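PDB 2E9Y: carbamate kinase from Aeropyrum pernix, which probably catalyses the reversible transfer of a phosphate group between ATP and carbamate. Local coordinates for residues V8-G13 against L232-D237; V165-P170 against E211-K216. All blocks are in the same frame, centred on the assembly; numbering follows the deposited sequence. Where two conformers were deposited one is given.

Contact 1: residues V8-G13 against L232-D237; sequences VIALGG and LVILTD
I9 and L235 pack against each other beside the backbone ladder of two parallel strands, 6-10 and 231-236. The short strand axes approach to 4.7 Å at 20°. V233 N donates to V8 O, and A10 N to V233 O at 2.8 Å. L235 N donates to A10 O. The first two bonds are nearly straight; the last donor is tilted 23° from the carbonyl plane of A10.

The tight part lies on the face of I9 and V233. I9 CG2 stands anti to its backbone N and meets L235 CD1 at 3.6 Å. The same methyl of L235 touches L11 CD2 at 4.0 Å, the L11 and L235 side chains running alongside each other in the same direction. Helix 301-305 covers V233 and L235. V8, A10, L232 and I234 occupy the other face, against helix 216-226. Packing between the strands is looser here: V8 CG1 is 4.2 Å from L232 CD1.

Past A10 the chains part. G12 N and L235 O are joined by a water, which accepts from G12 N at 2.7 Å and donates to L235 O at 2.8 Å. G12 is partly exposed, in contrast to the buried strands. The chemistry implies a buried apolar core pinned by backbone bonds, giving way to a water-bridged stretch at G12, by the C-terminal ends of the strands.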
loop_
_atom_site.group_PDB
_atom_site.type_symbol
_atom_site.label_atom_id
_atom_site.label_comp_id
_atom_site.label_asym_id
_atom_site.label_seq_id
_atom_site.Cartn_x
_atom_site.Cartn_y
_atom_site.Cartn_z
ATOM N N VAL A 8 5.621 -3.951 20.321
ATOM C CA VAL A 8 5.661 -4.242 18.892
ATOM C C VAL A 8 5.239 -5.707 18.849
ATOM O O VAL A 8 5.867 -6.557 19.481
ATOM C CB VAL A 8 7.083 -4.069 18.300
ATOM C CG1 VAL A 8 7.147 -4.679 16.906
ATOM C CG2 VAL A 8 7.428 -2.588 18.223
ATOM N N ILE A 9 4.152 -5.989 18.139
ATOM C CA ILE A 9 3.625 -7.346 18.045
ATOM C C ILE A 9 3.797 -7.873 16.628
ATOM O O ILE A 9 3.175 -7.371 15.696
ATOM C CB ILE A 9 2.128 -7.374 18.418
ATOM C CG1 ILE A 9 1.950 -6.821 19.837
ATOM C CG2 ILE A 9 1.583 -8.794 18.324
ATOM C CD1 ILE A 9 0.514 -6.565 20.239
ATOM N N ALA A 10 4.646 -8.882 16.486
ATOM C CA ALA A 10 4.924 -9.486 15.190
ATOM C C ALA A 10 4.025 -10.693 14.921
ATOM O O ALA A 10 4.192 -11.753 15.524
ATOM C CB ALA A 10 6.394 -9.896 15.119
ATOM N N LEU A 11 3.074 -10.517 14.009
ATOM C CA LEU A 11 2.148 -11.580 13.641
ATOM C C LEU A 11 2.777 -12.533 12.631
ATOM O O LEU A 11 3.694 -12.159 11.896
ATOM C CB LEU A 11 0.870 -10.984 13.037
ATOM C CG LEU A 11 0.064 -10.039 13.927
ATOM C CD1 LEU A 11 -1.159 -9.509 13.173
ATOM C CD2 LEU A 11 -0.370 -10.791 15.181
ATOM N N GLY A 12 2.274 -13.762 12.604
ATOM C CA GLY A 12 2.778 -14.763 11.681
ATOM C C GLY A 12 1.761 -15.117 10.610
ATOM O O GLY A 12 0.718 -14.474 10.495
ATOM N N GLY A 13 2.057 -16.148 9.827
ATOM C CA GLY A 13 1.152 -16.551 8.766
ATOM C C GLY A 13 -0.252 -16.925 9.215
ATOM O O GLY A 13 -1.224 -16.655 8.504
ATOM N N LEU A 232 8.763 -6.573 23.104
ATOM C CA LEU A 232 8.745 -7.142 21.761
ATOM C C LEU A 232 7.991 -8.452 21.928
ATOM O O LEU A 232 8.342 -9.282 22.773
ATOM C CB LEU A 232 10.159 -7.430 21.234
ATOM C CG LEU A 232 10.217 -8.295 19.961
ATOM C CD1 LEU A 232 9.526 -7.572 18.802
ATOM C CD2 LEU A 232 11.658 -8.607 19.601
ATOM N N VAL A 233 6.942 -8.624 21.137
ATOM C CA VAL A 233 6.131 -9.830 21.199
ATOM C C VAL A 233 6.117 -10.512 19.838
ATOM O O VAL A 233 5.861 -9.868 18.821
ATOM C CB VAL A 233 4.670 -9.495 21.574
ATOM C CG1 VAL A 233 3.835 -10.772 21.631
ATOM C CG2 VAL A 233 4.627 -8.761 22.907
ATOM N N ILE A 234 6.408 -11.807 19.818
ATOM C CA ILE A 234 6.368 -12.561 18.572
ATOM C C ILE A 234 5.279 -13.614 18.720
ATOM O O ILE A 234 5.392 -14.523 19.541
ATOM C CB ILE A 234 7.705 -13.256 18.271
ATOM C CG1 ILE A 234 8.810 -12.208 18.106
ATOM C CG2 ILE A 234 7.583 -14.063 16.986
ATOM C CD1 ILE A 234 10.175 -12.792 17.846
ATOM N N LEU A 235 4.217 -13.482 17.933
ATOM C CA LEU A 235 3.106 -14.424 18.002
ATOM C C LEU A 235 3.166 -15.412 16.848
ATOM O O LEU A 235 3.084 -15.026 15.681
ATOM C CB LEU A 235 1.774 -13.673 17.983
ATOM C CG LEU A 235 1.520 -12.723 19.159
ATOM C CD1 LEU A 235 0.167 -12.054 18.989
ATOM C CD2 LEU A 235 1.561 -13.499 20.478
ATOM N N THR A 236 3.308 -16.690 17.185
ATOM C CA THR A 236 3.402 -17.734 16.176
ATOM C C THR A 236 2.308 -18.786 16.372
ATOM O O THR A 236 1.283 -18.511 17.002
ATOM C CB THR A 236 4.802 -18.384 16.221
ATOM O OG1 THR A 236 4.918 -19.366 15.185
ATOM C CG2 THR A 236 5.047 -19.022 17.577
ATOM N N ASP A 237 2.521 -19.986 15.841
ATOM C CA ASP A 237 1.524 -21.042 15.957
ATOM C C ASP A 237 1.890 -22.129 16.969
ATOM O O ASP A 237 1.330 -23.226 16.942
ATOM C CB ASP A 237 1.261 -21.656 14.578
ATOM C CG ASP A 237 2.450 -22.422 14.041
ATOM O OD1 ASP A 237 3.600 -22.092 14.409
ATOM O OD2 ASP A 237 2.234 -23.352 13.236
HETATM O O HOH W 1 0.537 -14.735 14.483
#

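Contact 2: residues V165-P170 against E211-K216; sequences VPSPRP and EAVVDK
P166 and A212 face each other at the start of a short pairing between two irregular segments, with S167 opposite V213. The end-to-end directions of the touching parts differ by 54°, and one direct hydrogen bond joins the backbones. V213 N donates to P166 O at 2.9 Å, with an N-H...O angle of 164°. In return, S167 CA makes a close CH...O contact of 3.0 Å with V213 O. Farther along, a water replaces direct pairing: it donates to P168 O at 2.6 Å and accepts from D215 N at 2.8 Å.

The side chains pack around these links. A212 CB lies 4.0 Å from P166 CB and also touches P168 CD, so the small methyl sits against two proline rings. Its nearest partner is P166 O, 3.2 Å from A212 CB. S167 CB rests on V213 CG2 at 3.9 Å. V214 CG1 is anti to its backbone N (chi1 175°), which carries this methyl to P170, 4.0 Å from CB. V119 of strand 112-119 touches both P168 and V214.

The acidic side chains serve other parts of the chain. E211 accepts from L78 N and makes a salt bridge to R163. D215 is the N-cap of helix 216-226, where OD1 accepts from L218 N. The prolines lack an amide N-H, which limits the bonds the 165-170 segment can offer. The chemistry therefore implies a join made by one direct N-H...O bond, a bridging water, a CH...O contact and apolar packing, just before a capped helix start.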
loop_
_atom_site.group_PDB
_atom_site.type_symbol
_atom_site.label_atom_id
_atom_site.label_comp_id
_atom_site.label_asym_id
_atom_site.label_seq_id
_atom_site.Cartn_x
_atom_site.Cartn_y
_atom_site.Cartn_z
ATOM N N VAL A 165 16.347 -14.947 -3.880
ATOM C CA VAL A 165 16.770 -13.568 -3.692
ATOM C C VAL A 165 17.393 -13.413 -2.314
ATOM O O VAL A 165 17.178 -14.240 -1.426
ATOM C CB VAL A 165 15.580 -12.582 -3.813
ATOM C CG1 VAL A 165 14.972 -12.661 -5.205
ATOM C CG2 VAL A 165 14.545 -12.888 -2.752
ATOM N N PRO A 166 18.192 -12.352 -2.127
ATOM C CA PRO A 166 18.857 -12.079 -0.851
ATOM C C PRO A 166 17.899 -11.788 0.303
ATOM O O PRO A 166 16.827 -11.216 0.109
ATOM C CB PRO A 166 19.715 -10.852 -1.159
ATOM C CG PRO A 166 19.981 -10.960 -2.622
ATOM C CD PRO A 166 18.645 -11.407 -3.164
ATOM N N SER A 167 18.306 -12.181 1.502
ATOM C CA SER A 167 17.529 -11.910 2.708
ATOM C C SER A 167 18.525 -11.306 3.691
ATOM O O SER A 167 18.912 -11.939 4.669
ATOM C CB SER A 167 16.930 -13.191 3.290
ATOM O OG SER A 167 16.191 -12.892 4.469
ATOM N N PRO A 168 18.965 -10.068 3.421
ATOM C CA PRO A 168 19.928 -9.335 4.250
ATOM C C PRO A 168 19.363 -8.952 5.608
ATOM O O PRO A 168 18.148 -8.860 5.782
ATOM C CB PRO A 168 20.255 -8.116 3.400
ATOM C CG PRO A 168 18.978 -7.861 2.680
ATOM C CD PRO A 168 18.533 -9.248 2.273
ATOM N N ARG A 169 20.249 -8.734 6.570
ATOM C CA ARG A 169 19.813 -8.351 7.903
ATOM C C ARG A 169 19.418 -6.877 7.943
ATOM O O ARG A 169 20.031 -6.038 7.284
ATOM C CB ARG A 169 20.914 -8.636 8.928
ATOM C CG ARG A 169 21.036 -10.114 9.278
ATOM C CD ARG A 169 21.758 -10.320 10.606
ATOM N NE ARG A 169 21.481 -11.635 11.183
ATOM C CZ ARG A 169 21.928 -12.785 10.687
ATOM N NH1 ARG A 169 22.685 -12.796 9.597
ATOM N NH2 ARG A 169 21.614 -13.929 11.281
ATOM N N PRO A 170 18.366 -6.547 8.708
ATOM C CA PRO A 170 17.909 -5.160 8.810
ATOM C C PRO A 170 18.908 -4.296 9.574
ATOM O O PRO A 170 19.438 -4.716 10.600
ATOM C CB PRO A 170 16.570 -5.295 9.533
ATOM C CG PRO A 170 16.794 -6.463 10.426
ATOM C CD PRO A 170 17.535 -7.441 9.533
ATOM N N GLU A 211 15.868 -5.710 -4.882
ATOM C CA GLU A 211 15.068 -6.926 -4.879
ATOM C C GLU A 211 15.640 -7.890 -3.862
ATOM O O GLU A 211 16.645 -8.557 -4.104
ATOM C CB GLU A 211 15.031 -7.567 -6.267
ATOM C CG GLU A 211 14.059 -6.888 -7.221
ATOM C CD GLU A 211 13.772 -7.729 -8.444
ATOM O OE1 GLU A 211 14.696 -7.913 -9.266
ATOM O OE2 GLU A 211 12.627 -8.214 -8.578
ATOM N N ALA A 212 14.997 -7.933 -2.705
ATOM C CA ALA A 212 15.414 -8.798 -1.616
ATOM C C ALA A 212 14.275 -8.830 -0.618
ATOM O O ALA A 212 13.318 -8.059 -0.733
ATOM C CB ALA A 212 16.671 -8.235 -0.954
ATOM N N VAL A 213 14.362 -9.733 0.347
ATOM C CA VAL A 213 13.349 -9.807 1.386
ATOM C C VAL A 213 14.067 -9.646 2.718
ATOM O O VAL A 213 15.267 -9.906 2.823
ATOM C CB VAL A 213 12.583 -11.147 1.361
ATOM C CG1 VAL A 213 11.804 -11.267 0.061
ATOM C CG2 VAL A 213 13.545 -12.312 1.519
ATOM N N VAL A 214 13.342 -9.182 3.726
ATOM C CA VAL A 214 13.922 -9.002 5.051
ATOM C C VAL A 214 13.073 -9.801 6.029
ATOM O O VAL A 214 11.846 -9.749 5.967
ATOM C CB VAL A 214 13.924 -7.508 5.446
ATOM C CG1 VAL A 214 14.418 -7.333 6.875
ATOM C CG2 VAL A 214 14.799 -6.731 4.474
ATOM N N ASP A 215 13.724 -10.555 6.913
ATOM C CA ASP A 215 13.010 -11.361 7.898
ATOM C C ASP A 215 12.128 -10.441 8.744
ATOM O O ASP A 215 12.613 -9.474 9.343
ATOM C CB ASP A 215 14.004 -12.095 8.800
ATOM C CG ASP A 215 13.325 -13.043 9.757
ATOM O OD1 ASP A 215 12.854 -12.580 10.817
ATOM O OD2 ASP A 215 13.255 -14.250 9.445
ATOM N N LYS A 216 10.836 -10.744 8.808
ATOM C CA LYS A 216 9.911 -9.901 9.556
ATOM C C LYS A 216 10.170 -9.869 11.057
ATOM O O LYS A 216 9.863 -8.881 11.722
ATOM C CB LYS A 216 8.465 -10.335 9.290
ATOM C CG LYS A 216 8.109 -11.736 9.762
ATOM C CD LYS A 216 7.553 -11.717 11.172
ATOM C CE LYS A 216 6.920 -13.054 11.530
ATOM N NZ LYS A 216 6.308 -13.017 12.882
HETATM O O HOH W 2 16.543 -10.544 7.020
#

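How the contacts relate
Contact 2 is nested in the chain loop closed by contact 1, and their centres lie about 18 Å apart. Helix 216-226 connects them. Its first residue, K216, ends the 211-216 segment and sends its side chain to the backbone just after strand 6-10. In one of the two conformers deposited for this lysine, K216 NZ is 2.9 Å from L11 O, a probable hydrogen bond. A10 O is only a packing neighbour of K216 NZ, at 3.6 Å. Along the helix, S220 and A224 touch A10 and V8, and L218 and L222 touch P170. The lysine amine beside G12 is consistent with a phosphate-handling region, as in relatives of the amino acid kinase family.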